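Local coordinates for protein aspartokinase (Synechocystis, PDB 3L76) that probably catalyses the ATP-dependent phosphorylation of aspartate to 4-phospho-L-aspartate, and binds lysine and threonine at its ACT domains, at residues F8-S12 against S232-D236; I180-R186 against L208-L213; Q442-I447 against I493-E499; A465-I471 against Q504-L509. All blocks are in the same frame, centred on the assembly; numbering follows the deposited sequence.

Contact 1: F8-S12 against S232-D236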
loop_
_atom_site.group_PDB
_atom_site.type_symbol
_atom_site.label_atom_id
_atom_site.label_comp_id
_atom_site.label_asym_id
_atom_site.label_seq_id
_atom_site.Cartn_x
_atom_site.Cartn_y
_atom_site.Cartn_z
ATOM N N PHE A 8 7.518 16.586 -6.145
ATOM C CA PHE A 8 6.228 17.016 -6.661
ATOM C C PHE A 8 5.136 16.681 -5.666
ATOM O O PHE A 8 4.998 15.530 -5.244
ATOM C CB PHE A 8 5.937 16.343 -8.002
ATOM C CG PHE A 8 6.868 16.765 -9.107
ATOM C CD1 PHE A 8 8.050 16.076 -9.342
ATOM C CD2 PHE A 8 6.563 17.854 -9.910
ATOM C CE1 PHE A 8 8.907 16.460 -10.371
ATOM C CE2 PHE A 8 7.417 18.250 -10.934
ATOM C CZ PHE A 8 8.587 17.556 -11.170
ATOM N N GLY A 9 4.363 17.694 -5.292
ATOM C CA GLY A 9 3.301 17.524 -4.319
ATOM C C GLY A 9 2.048 16.884 -4.884
ATOM O O GLY A 9 1.953 16.636 -6.085
ATOM N N GLY A 10 1.085 16.630 -4.002
ATOM C CA GLY A 10 -0.160 15.975 -4.360
ATOM C C GLY A 10 -0.854 16.561 -5.573
ATOM O O GLY A 10 -1.039 15.874 -6.569
ATOM N N THR A 11 -1.236 17.831 -5.492
ATOM C CA THR A 11 -1.975 18.477 -6.571
ATOM C C THR A 11 -1.263 18.376 -7.910
ATOM O O THR A 11 -1.902 18.212 -8.947
ATOM C CB THR A 11 -2.228 19.958 -6.269
ATOM O OG1 THR A 11 -0.974 20.614 -6.034
ATOM C CG2 THR A 11 -3.118 20.103 -5.045
ATOM N N SER A 12 0.061 18.478 -7.881
ATOM C CA SER A 12 0.867 18.404 -9.091
ATOM C C SER A 12 0.718 17.042 -9.764
ATOM O O SER A 12 1.182 16.837 -10.881
ATOM C CB SER A 12 2.338 18.663 -8.759
ATOM O OG SER A 12 2.490 19.847 -7.993
ATOM N N SER A 232 6.475 26.346 -9.553
ATOM C CA SER A 232 5.157 25.832 -9.899
ATOM C C SER A 232 5.249 24.864 -11.056
ATOM O O SER A 232 6.088 25.031 -11.939
ATOM C CB SER A 232 4.218 26.960 -10.286
ATOM O OG SER A 232 3.025 26.417 -10.818
ATOM N N SER A 233 4.369 23.864 -11.053
ATOM C CA SER A 233 4.341 22.828 -12.085
ATOM C C SER A 233 3.661 23.296 -13.369
ATOM O O SER A 233 4.020 22.862 -14.459
ATOM C CB SER A 233 3.627 21.582 -11.562
ATOM O OG SER A 233 4.076 21.243 -10.263
ATOM N N TRP A 234 2.677 24.180 -13.234
ATOM C CA TRP A 234 1.912 24.670 -14.376
ATOM C C TRP A 234 2.590 25.869 -15.029
ATOM O O TRP A 234 1.943 26.688 -15.676
ATOM C CB TRP A 234 0.499 25.049 -13.933
ATOM C CG TRP A 234 -0.287 23.895 -13.389
ATOM C CD1 TRP A 234 -1.274 23.198 -14.027
ATOM C CD2 TRP A 234 -0.147 23.295 -12.096
ATOM N NE1 TRP A 234 -1.758 22.206 -13.211
ATOM C CE2 TRP A 234 -1.082 22.244 -12.018
ATOM C CE3 TRP A 234 0.679 23.545 -10.997
ATOM C CZ2 TRP A 234 -1.214 21.446 -10.885
ATOM C CZ3 TRP A 234 0.548 22.749 -9.876
ATOM C CH2 TRP A 234 -0.392 21.714 -9.827
ATOM N N SER A 235 3.904 25.955 -14.861
ATOM C CA SER A 235 4.663 27.118 -15.291
ATOM C C SER A 235 6.115 26.730 -15.528
ATOM O O SER A 235 6.566 25.676 -15.086
ATOM C CB SER A 235 4.576 28.219 -14.225
ATOM O OG SER A 235 5.590 29.199 -14.378
ATOM N N ASP A 236 6.847 27.578 -16.238
ATOM C CA ASP A 236 8.287 27.404 -16.339
ATOM C C ASP A 236 9.024 28.619 -15.758
ATOM O O ASP A 236 10.195 28.864 -16.056
ATOM C CB ASP A 236 8.706 27.096 -17.780
ATOM C CG ASP A 236 8.359 25.667 -18.195
ATOM O OD1 ASP A 236 7.315 25.464 -18.852
ATOM O OD2 ASP A 236 9.127 24.743 -17.857
#
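Ser233 meets Ser12 through their hydroxyls. OG of Ser233 lies 3.1 Å from OG of Ser12, and the two hydroxyls are hydrogen-bonded. Each hydroxyl is swung to the side of its own backbone N (chi1 -46° in Ser233 and -51° in Ser12), which brings the two oxygens together between the loops. OG of Ser233 also sits at the edge of the Phe8 ring, near its plane, 4.2 Å from CD2.

Trp234 comes next and reaches the start of the 3-10 turn with the outer atoms of its six-membered ring. Its CH2 approaches CA of Ser12 at 3.6 Å. The carbonyl O of Thr11 lies at the ring edge, near the plane, 3.8 Å from CZ2. The side chains of Thr11 and Trp234 cross at about a right angle, with OG1 4.0 Å from CH2. The backbone N of Trp234 makes a weak hydrogen bond to OG of Ser232, which lies at the indole edge.

Ser235 and Asp236 lead on toward helix 16-31. There Arg25 donates to the carbonyls of Ser233 and Ser235, and Asp236 forms a salt bridge with Arg28.

The Phe-Gly-Gly-Thr-Ser run belongs to the aspartokinase signature. It follows strand 3-8, and the serine-rich turn follows strand 228-232. Both strands run parallel to strand 170-175, so the two loops leave the same end of the amino acid kinase sheet. In relatives this end holds the catalytic site. The hydroxyl pair is the sole hydrogen bond between the segments, and the rest is packing by the margin of the indole.

Contact 2: I180-R186 against L208-L213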
loop_
_atom_site.group_PDB
_atom_site.type_symbol
_atom_site.label_atom_id
_atom_site.label_comp_id
_atom_site.label_asym_id
_atom_site.label_seq_id
_atom_site.Cartn_x
_atom_site.Cartn_y
_atom_site.Cartn_z
ATOM N N ILE A 180 7.162 32.016 -3.013
ATOM C CA ILE A 180 6.827 32.683 -1.762
ATOM C C ILE A 180 6.517 34.156 -1.998
ATOM O O ILE A 180 7.296 34.867 -2.633
ATOM C CB ILE A 180 7.975 32.589 -0.765
ATOM C CG1 ILE A 180 8.517 31.164 -0.715
ATOM C CG2 ILE A 180 7.522 33.048 0.614
ATOM C CD1 ILE A 180 7.505 30.141 -0.254
ATOM N N LEU A 181 5.380 34.613 -1.483
ATOM C CA LEU A 181 5.018 36.025 -1.596
ATOM C C LEU A 181 5.497 36.842 -0.392
ATOM O O LEU A 181 5.831 36.283 0.648
ATOM C CB LEU A 181 3.509 36.173 -1.783
ATOM C CG LEU A 181 2.974 35.434 -3.015
ATOM C CD1 LEU A 181 1.449 35.366 -3.040
ATOM C CD2 LEU A 181 3.503 36.079 -4.272
ATOM N N THR A 182 5.544 38.164 -0.554
ATOM C CA THR A 182 5.970 39.077 0.510
ATOM C C THR A 182 4.972 39.126 1.655
ATOM O O THR A 182 5.324 39.469 2.789
ATOM C CB THR A 182 6.171 40.505 -0.006
ATOM O OG1 THR A 182 5.053 40.879 -0.819
ATOM C CG2 THR A 182 7.450 40.604 -0.812
ATOM N N THR A 183 3.723 38.798 1.352
ATOM C CA THR A 183 2.712 38.686 2.391
ATOM C C THR A 183 1.465 37.990 1.863
ATOM O O THR A 183 1.459 37.478 0.743
ATOM C CB THR A 183 2.350 40.054 2.995
ATOM O OG1 THR A 183 1.666 39.855 4.231
ATOM C CG2 THR A 183 1.466 40.843 2.051
ATOM N N ASP A 184 0.424 37.959 2.689
ATOM C CA ASP A 184 -0.832 37.311 2.337
ATOM C C ASP A 184 -1.628 38.152 1.354
ATOM O O ASP A 184 -2.180 39.184 1.729
ATOM C CB ASP A 184 -1.662 37.066 3.593
ATOM C CG ASP A 184 -3.035 36.504 3.287
ATOM O OD1 ASP A 184 -3.876 36.448 4.208
ATOM O OD2 ASP A 184 -3.277 36.120 2.131
ATOM N N PRO A 185 -1.718 37.687 0.097
ATOM C CA PRO A 185 -2.369 38.394 -1.015
ATOM C C PRO A 185 -3.807 38.741 -0.672
ATOM O O PRO A 185 -4.322 39.770 -1.103
ATOM C CB PRO A 185 -2.373 37.357 -2.141
ATOM C CG PRO A 185 -1.385 36.347 -1.754
ATOM C CD PRO A 185 -1.361 36.309 -0.266
ATOM N N ARG A 186 -4.442 37.864 0.095
ATOM C CA ARG A 186 -5.815 38.063 0.518
ATOM C C ARG A 186 -6.013 39.366 1.294
ATOM O O ARG A 186 -7.115 39.896 1.319
ATOM C CB ARG A 186 -6.308 36.864 1.334
ATOM C CG ARG A 186 -6.649 35.641 0.497
ATOM C CD ARG A 186 -7.150 34.482 1.364
ATOM N NE ARG A 186 -6.109 33.497 1.673
ATOM C CZ ARG A 186 -5.467 33.406 2.836
ATOM N NH1 ARG A 186 -5.748 34.242 3.826
ATOM N NH2 ARG A 186 -4.541 32.471 3.010
ATOM N N LEU A 208 4.142 32.235 5.688
ATOM C CA LEU A 208 4.149 32.562 4.260
ATOM C C LEU A 208 4.370 31.320 3.382
ATOM O O LEU A 208 4.157 31.353 2.173
ATOM C CB LEU A 208 5.201 33.635 3.950
ATOM C CG LEU A 208 4.763 35.104 3.849
ATOM C CD1 LEU A 208 3.476 35.400 4.644
ATOM C CD2 LEU A 208 5.901 36.010 4.274
ATOM N N GLY A 209 4.797 30.225 3.994
ATOM C CA GLY A 209 4.969 28.988 3.268
ATOM C C GLY A 209 4.050 27.897 3.781
ATOM O O GLY A 209 4.210 26.723 3.442
ATOM N N ALA A 210 3.079 28.298 4.591
ATOM C CA ALA A 210 2.170 27.375 5.269
ATOM C C ALA A 210 1.884 26.076 4.519
ATOM O O ALA A 210 2.250 24.984 4.967
ATOM C CB ALA A 210 0.863 28.074 5.587
ATOM N N LYS A 211 1.213 26.199 3.384
ATOM C CA LYS A 211 0.701 25.028 2.690
ATOM C C LYS A 211 1.562 24.691 1.469
ATOM O O LYS A 211 1.121 23.983 0.560
ATOM C CB LYS A 211 -0.761 25.272 2.285
ATOM C CG LYS A 211 -1.570 26.024 3.341
ATOM C CD LYS A 211 -2.807 26.718 2.764
ATOM C CE LYS A 211 -3.413 27.687 3.784
ATOM N NZ LYS A 211 -4.633 28.391 3.287
ATOM N N VAL A 212 2.788 25.205 1.449
ATOM C CA VAL A 212 3.679 24.999 0.305
ATOM C C VAL A 212 4.974 24.262 0.668
ATOM O O VAL A 212 5.417 23.399 -0.090
ATOM C CB VAL A 212 3.981 26.315 -0.455
ATOM C CG1 VAL A 212 3.703 27.517 0.423
ATOM C CG2 VAL A 212 5.414 26.331 -0.966
ATOM N N LEU A 213 5.582 24.593 1.810
ATOM C CA LEU A 213 6.677 23.766 2.327
ATOM C C LEU A 213 6.897 23.726 3.845
ATOM O O LEU A 213 6.479 24.608 4.579
ATOM C CB LEU A 213 7.989 23.980 1.560
ATOM C CG LEU A 213 8.985 25.062 1.943
ATOM C CD1 LEU A 213 10.297 24.798 1.207
ATOM C CD2 LEU A 213 8.428 26.411 1.588
#
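The carbonyl O of Gly209 is gripped by two backbone donors, Val212 N at 2.9 Å and Leu213 N at 3.0 Å. This folds 209-213 into a compact turn. The turn brings Val212 and Leu213 up to Ile180, whose CD1 lies 4.3 Å from CD2 of Leu213. CD1 of Ile180 also nears CA of Gly209. The other branch of Ile180, CG2, is anti to the backbone N and touches CB of Leu208 at 4.1 Å.

Leu208 points into the 180-186 loop. Its CG meets the carbonyl O of Leu181 at 3.6 Å, CD2 approaches O of Thr182, and CD1 reaches CA of Thr183.

At the far end Asp184 forms an Asx turn, its OD2 accepting from Arg186 N at 2.9 Å. Its OD1 makes a salt bridge with NH1 of Arg186, also 2.9 Å. NH2 of Arg186 comes 4.1 Å from NZ of Lys211.

The loop also touches the regulatory part of the chain: OG1 of Thr183 bonds to O of Val438, and OG1 of Thr182 to His585 of helix 577-587. No hydrogen bond crosses between 180-186 and 208-213; the contact is mainly aliphatic, with two like charges at its margin. The carboxylate of Asp184 probably offsets part of the repulsion between the two cations.

Contact 3: Q442-I447 against I493-E499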
loop_
_atom_site.group_PDB
_atom_site.type_symbol
_atom_site.label_atom_id
_atom_site.label_comp_id
_atom_site.label_asym_id
_atom_site.label_seq_id
_atom_site.Cartn_x
_atom_site.Cartn_y
_atom_site.Cartn_z
ATOM N N GLN A 442 -4.438 36.717 13.255
ATOM C CA GLN A 442 -5.602 37.218 13.979
ATOM C C GLN A 442 -6.488 36.116 14.571
ATOM O O GLN A 442 -7.631 36.359 14.926
ATOM C CB GLN A 442 -6.411 38.176 13.100
ATOM C CG GLN A 442 -6.446 37.793 11.645
ATOM C CD GLN A 442 -7.269 38.738 10.782
ATOM O OE1 GLN A 442 -8.175 39.423 11.265
ATOM N NE2 GLN A 442 -6.963 38.768 9.491
ATOM N N ASP A 443 -5.941 34.916 14.705
ATOM C CA ASP A 443 -6.673 33.784 15.262
ATOM C C ASP A 443 -6.263 33.504 16.697
ATOM O O ASP A 443 -6.588 32.454 17.257
ATOM C CB ASP A 443 -6.423 32.525 14.430
ATOM C CG ASP A 443 -7.177 32.532 13.120
ATOM O OD1 ASP A 443 -6.978 33.467 12.316
ATOM O OD2 ASP A 443 -7.968 31.594 12.892
ATOM N N GLN A 444 -5.545 34.445 17.295
ATOM C CA GLN A 444 -4.937 34.209 18.593
ATOM C C GLN A 444 -5.620 34.970 19.711
ATOM O O GLN A 444 -6.273 35.973 19.475
ATOM C CB GLN A 444 -3.469 34.591 18.544
ATOM C CG GLN A 444 -2.548 33.536 19.105
ATOM C CD GLN A 444 -2.200 32.458 18.099
ATOM O OE1 GLN A 444 -1.042 32.252 17.763
ATOM N NE2 GLN A 444 -3.210 31.777 17.609
ATOM N N ALA A 445 -5.457 34.481 20.931
ATOM C CA ALA A 445 -5.924 35.194 22.114
ATOM C C ALA A 445 -4.764 35.525 23.057
ATOM O O ALA A 445 -3.876 34.709 23.290
ATOM C CB ALA A 445 -6.974 34.368 22.846
ATOM N N GLN A 446 -4.775 36.726 23.607
ATOM C CA GLN A 446 -3.772 37.087 24.598
ATOM C C GLN A 446 -4.213 36.639 25.979
ATOM O O GLN A 446 -5.361 36.816 26.363
ATOM C CB GLN A 446 -3.533 38.586 24.586
ATOM C CG GLN A 446 -2.615 39.083 25.683
ATOM C CD GLN A 446 -2.693 40.590 25.838
ATOM O OE1 GLN A 446 -1.749 41.304 25.534
ATOM N NE2 GLN A 446 -3.837 41.075 26.291
ATOM N N ILE A 447 -3.306 36.026 26.717
ATOM C CA ILE A 447 -3.583 35.668 28.094
ATOM C C ILE A 447 -2.403 36.090 28.952
ATOM O O ILE A 447 -1.270 35.692 28.704
ATOM C CB ILE A 447 -3.817 34.158 28.277
ATOM C CG1 ILE A 447 -4.928 33.672 27.355
ATOM C CG2 ILE A 447 -4.159 33.847 29.736
ATOM C CD1 ILE A 447 -5.236 32.213 27.525
ATOM N N ILE A 493 3.496 37.815 33.144
ATOM C CA ILE A 493 3.822 36.971 32.008
ATOM C C ILE A 493 2.640 36.977 31.068
ATOM O O ILE A 493 1.551 36.583 31.452
ATOM C CB ILE A 493 4.132 35.507 32.433
ATOM C CG1 ILE A 493 5.363 35.454 33.335
ATOM C CG2 ILE A 493 4.335 34.603 31.202
ATOM C CD1 ILE A 493 5.771 34.042 33.729
ATOM N N ALA A 494 2.854 37.437 29.840
ATOM C CA ALA A 494 1.839 37.361 28.802
ATOM C C ALA A 494 2.200 36.285 27.765
ATOM O O ALA A 494 3.374 36.066 27.460
ATOM C CB ALA A 494 1.676 38.719 28.126
ATOM N N PHE A 495 1.187 35.623 27.216
ATOM C CA PHE A 495 1.425 34.621 26.189
ATOM C C PHE A 495 0.211 34.524 25.296
ATOM O O PHE A 495 -0.849 35.014 25.648
ATOM C CB PHE A 495 1.762 33.257 26.803
ATOM C CG PHE A 495 0.623 32.615 27.542
ATOM C CD1 PHE A 495 0.393 32.908 28.877
ATOM C CD2 PHE A 495 -0.213 31.703 26.910
ATOM C CE1 PHE A 495 -0.666 32.311 29.571
ATOM C CE2 PHE A 495 -1.269 31.108 27.602
ATOM C CZ PHE A 495 -1.493 31.414 28.934
ATOM N N MET A 496 0.366 33.898 24.137
ATOM C CA MET A 496 -0.745 33.783 23.205
ATOM C C MET A 496 -1.015 32.346 22.809
ATOM O O MET A 496 -0.090 31.549 22.654
ATOM C CB MET A 496 -0.518 34.648 21.968
ATOM C CG MET A 496 -0.629 36.132 22.251
ATOM S SD MET A 496 0.079 37.107 20.928
ATOM C CE MET A 496 1.645 37.584 21.630
ATOM N N VAL A 497 -2.301 32.030 22.677
ATOM C CA VAL A 497 -2.752 30.725 22.221
ATOM C C VAL A 497 -3.914 30.905 21.269
ATOM O O VAL A 497 -4.507 31.981 21.198
ATOM C CB VAL A 497 -3.194 29.815 23.380
ATOM C CG1 VAL A 497 -1.999 29.442 24.256
ATOM C CG2 VAL A 497 -4.305 30.469 24.187
ATOM N N ALA A 498 -4.222 29.847 20.525
ATOM C CA ALA A 498 -5.386 29.830 19.658
ATOM C C ALA A 498 -6.633 30.100 20.496
ATOM O O ALA A 498 -6.786 29.527 21.575
ATOM C CB ALA A 498 -5.483 28.474 18.956
ATOM N N GLU A 499 -7.517 30.969 20.006
ATOM C CA GLU A 499 -8.772 31.278 20.704
ATOM C C GLU A 499 -9.536 30.032 21.168
ATOM O O GLU A 499 -10.200 30.054 22.197
ATOM C CB GLU A 499 -9.673 32.147 19.828
ATOM C CG GLU A 499 -9.057 33.464 19.430
ATOM C CD GLU A 499 -10.069 34.436 18.842
ATOM O OE1 GLU A 499 -11.259 34.073 18.738
ATOM O OE2 GLU A 499 -9.670 35.569 18.488
#
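Ala445 and Val497 form a hydrogen-bonded antiparallel pair. N of Ala445 donates to O of Val497 at 2.7 Å, and N of Val497 returns a bond to O of Ala445 at 3.2 Å. Ile447 and Phe495 repeat the pattern, with both N-to-O distances 2.9 Å. A further backbone bond joins Glu499 N to Asp443 O.

Weaker CA-H...O contacts fill the places between. CA of Met496 faces O of Ala445 at 3.3 Å, and CA of Ala494 faces O of Ile447.

The two strands are neighbours in the antiparallel sheet of a beta-alpha-beta-beta-alpha-beta ACT domain. Strand 437-453 lies in the middle, with 490-498 on one flank and 520-533 on the other. Ile493 brings its side chain to about 4 Å from a bound threonine.

Apolar contacts gather on the face of Ala445, Ile447, Phe495 and Val497, which the helices cover. CG of Phe495 stands between the backbone N and the carbonyl carbon (chi1 67°), and this turns the ring back over Ile447. CB of Ile447 makes a CH-pi contact, 4.0 Å from the ring centroid and 25° off the normal. CD1 of Ile447 reaches CG2 of Val497 at 3.9 Å. An alanine in place of Phe495 takes away the ring that CB of Ile447 packs on, which would probably open a gap beneath the helices and leave Phe463 without its edge-to-face partner. Gln446 and Met496 take the other face, where Met496 extends toward Met560. CG of Gln444 also touches CB of Met496 at 3.7 Å.

Contact 4: A465-I471 against Q504-L509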
loop_
_atom_site.group_PDB
_atom_site.type_symbol
_atom_site.label_atom_id
_atom_site.label_comp_id
_atom_site.label_asym_id
_atom_site.label_seq_id
_atom_site.Cartn_x
_atom_site.Cartn_y
_atom_site.Cartn_z
ATOM N N ALA A 465 2.056 22.974 32.765
ATOM C CA ALA A 465 0.639 22.698 32.947
ATOM C C ALA A 465 -0.142 22.779 31.644
ATOM O O ALA A 465 -0.919 21.885 31.322
ATOM C CB ALA A 465 0.053 23.642 33.980
ATOM N N LEU A 466 0.061 23.857 30.901
ATOM C CA LEU A 466 -0.589 24.022 29.608
ATOM C C LEU A 466 -0.153 22.947 28.609
ATOM O O LEU A 466 -0.942 22.477 27.797
ATOM C CB LEU A 466 -0.277 25.402 29.026
ATOM C CG LEU A 466 -0.838 26.643 29.713
ATOM C CD1 LEU A 466 -0.253 27.929 29.104
ATOM C CD2 LEU A 466 -2.345 26.634 29.625
ATOM N N ALA A 467 1.115 22.566 28.669
ATOM C CA ALA A 467 1.656 21.630 27.702
ATOM C C ALA A 467 1.168 20.211 27.980
ATOM O O ALA A 467 1.032 19.405 27.072
ATOM C CB ALA A 467 3.170 21.685 27.701
ATOM N N GLU A 468 0.911 19.902 29.242
ATOM C CA GLU A 468 0.433 18.579 29.591
ATOM C C GLU A 468 -1.004 18.385 29.105
ATOM O O GLU A 468 -1.489 17.267 29.018
ATOM C CB GLU A 468 0.559 18.336 31.093
ATOM C CG GLU A 468 1.964 17.959 31.528
ATOM C CD GLU A 468 2.132 17.928 33.039
ATOM O OE1 GLU A 468 1.264 18.473 33.751
ATOM O OE2 GLU A 468 3.139 17.366 33.518
ATOM N N ALA A 469 -1.660 19.488 28.770
ATOM C CA ALA A 469 -3.009 19.469 28.219
ATOM C C ALA A 469 -2.972 19.618 26.700
ATOM O O ALA A 469 -3.991 19.847 26.061
ATOM C CB ALA A 469 -3.869 20.594 28.849
ATOM N N ASN A 470 -1.784 19.522 26.128
ATOM C CA ASN A 470 -1.639 19.538 24.681
ATOM C C ASN A 470 -1.922 20.888 24.040
ATOM O O ASN A 470 -2.104 20.985 22.827
ATOM C CB ASN A 470 -2.524 18.467 24.050
ATOM C CG ASN A 470 -1.761 17.559 23.125
ATOM O OD1 ASN A 470 -0.832 17.988 22.443
ATOM N ND2 ASN A 470 -2.148 16.290 23.093
ATOM N N ILE A 471 -1.959 21.935 24.848
ATOM C CA ILE A 471 -2.089 23.268 24.297
ATOM C C ILE A 471 -0.722 23.817 23.881
ATOM O O ILE A 471 0.200 23.914 24.684
ATOM C CB ILE A 471 -2.739 24.231 25.291
ATOM C CG1 ILE A 471 -4.137 23.734 25.671
ATOM C CG2 ILE A 471 -2.775 25.642 24.704
ATOM C CD1 ILE A 471 -4.746 24.465 26.860
ATOM N N GLN A 504 -9.802 26.748 28.088
ATOM C CA GLN A 504 -9.118 25.665 28.780
ATOM C C GLN A 504 -7.813 26.149 29.412
ATOM O O GLN A 504 -7.475 25.767 30.528
ATOM C CB GLN A 504 -8.867 24.490 27.852
ATOM C CG GLN A 504 -8.454 23.217 28.585
ATOM C CD GLN A 504 -7.898 22.147 27.652
ATOM O OE1 GLN A 504 -7.858 22.322 26.433
ATOM N NE2 GLN A 504 -7.457 21.041 28.227
ATOM N N ALA A 505 -7.088 27.005 28.704
ATOM C CA ALA A 505 -5.867 27.578 29.248
ATOM C C ALA A 505 -6.124 28.332 30.551
ATOM O O ALA A 505 -5.465 28.092 31.562
ATOM C CB ALA A 505 -5.208 28.482 28.227
ATOM N N GLU A 506 -7.081 29.252 30.524
ATOM C CA GLU A 506 -7.444 30.006 31.719
ATOM C C GLU A 506 -7.825 29.058 32.850
ATOM O O GLU A 506 -7.387 29.196 33.990
ATOM C CB GLU A 506 -8.599 30.946 31.403
ATOM C CG GLU A 506 -9.133 31.698 32.593
ATOM C CD GLU A 506 -10.256 32.657 32.221
ATOM O OE1 GLU A 506 -10.316 33.753 32.815
ATOM O OE2 GLU A 506 -11.075 32.317 31.339
ATOM N N ALA A 507 -8.629 28.067 32.504
ATOM C CA ALA A 507 -9.111 27.080 33.452
ATOM C C ALA A 507 -7.996 26.260 34.080
ATOM O O ALA A 507 -8.106 25.844 35.229
ATOM C CB ALA A 507 -10.121 26.171 32.781
ATOM N N ILE A 508 -6.936 26.001 33.318
ATOM C CA ILE A 508 -5.792 25.246 33.824
ATOM C C ILE A 508 -4.956 26.084 34.804
ATOM O O ILE A 508 -4.518 25.604 35.841
ATOM C CB ILE A 508 -4.902 24.762 32.672
ATOM C CG1 ILE A 508 -5.694 23.833 31.754
ATOM C CG2 ILE A 508 -3.630 24.078 33.200
ATOM C CD1 ILE A 508 -5.063 23.619 30.401
ATOM N N LEU A 509 -4.762 27.353 34.483
ATOM C CA LEU A 509 -3.879 28.202 35.276
ATOM C C LEU A 509 -4.492 28.765 36.570
ATOM O O LEU A 509 -3.764 29.019 37.531
ATOM C CB LEU A 509 -3.316 29.346 34.419
ATOM C CG LEU A 509 -2.508 28.991 33.166
ATOM C CD1 LEU A 509 -2.213 30.235 32.357
ATOM C CD2 LEU A 509 -1.228 28.252 33.535
#
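The two helices of an ACT domain pack side by side here, with Ile508 facing Ala465, Ala469 and Ile471. A Schellman motif closes helix 458-468, with Asn470 at C-prime in a positive-phi conformation. O of Leu466 accepts from both Ala469 N and Ile471 N, which come from opposite faces of its plane. The turn delivers Ile471 back to the partner helix.

Ile508 carries both its branches to the contact. CG2, anti to the backbone N, touches CB of Ala465 at 3.8 Å. CD1 lies 3.6 Å from CB of Ala469 and meets CD1 of Ile471 tip to tip at 3.7 Å. A serine in place of Ile508 would probably leave the methyls of Ala465, Ala469 and Ile471 without their common apolar partner.

CD2 of Leu466 lies against Ala505, 3.7 Å from its CB, and the side chains of Leu466 and Leu509 cross at about a right angle. The amide of Gln504 borders the contact, NE2 being 3.7 Å from CB of Ala469. No hydrogen bond joins the segments.

Toward the sheet, Leu466 and Leu509 rest on Phe495, and Ile471 on Val497, of strand 490-498. Leu509 also touches Ile521 of strand 520-533.

Overall arrangement
Contacts 3 and 4 belong to one ACT domain. Strand 437-453 leads into helix 458-468, and strand 490-498 into helix 499-512, so each strand of contact 3 is followed in the chain by a helix of contact 4. They touch through packing, as between CD1 of Ile447 and CB of Ala505, 3.8 Å apart. Contact 3 is buried and held by backbone bonds; contact 4 is partly buried and mainly apolar, without a hydrogen bond between its segments. Contacts 1 and 2 join loops of the kinase part and are partly buried, with centres about 16 Å apart. Contact 1 has a hydroxyl pair, contact 2 aliphatic packing with charges at its margin. Contact 2 comes within about 7 Å of contact 3 at nearest atoms.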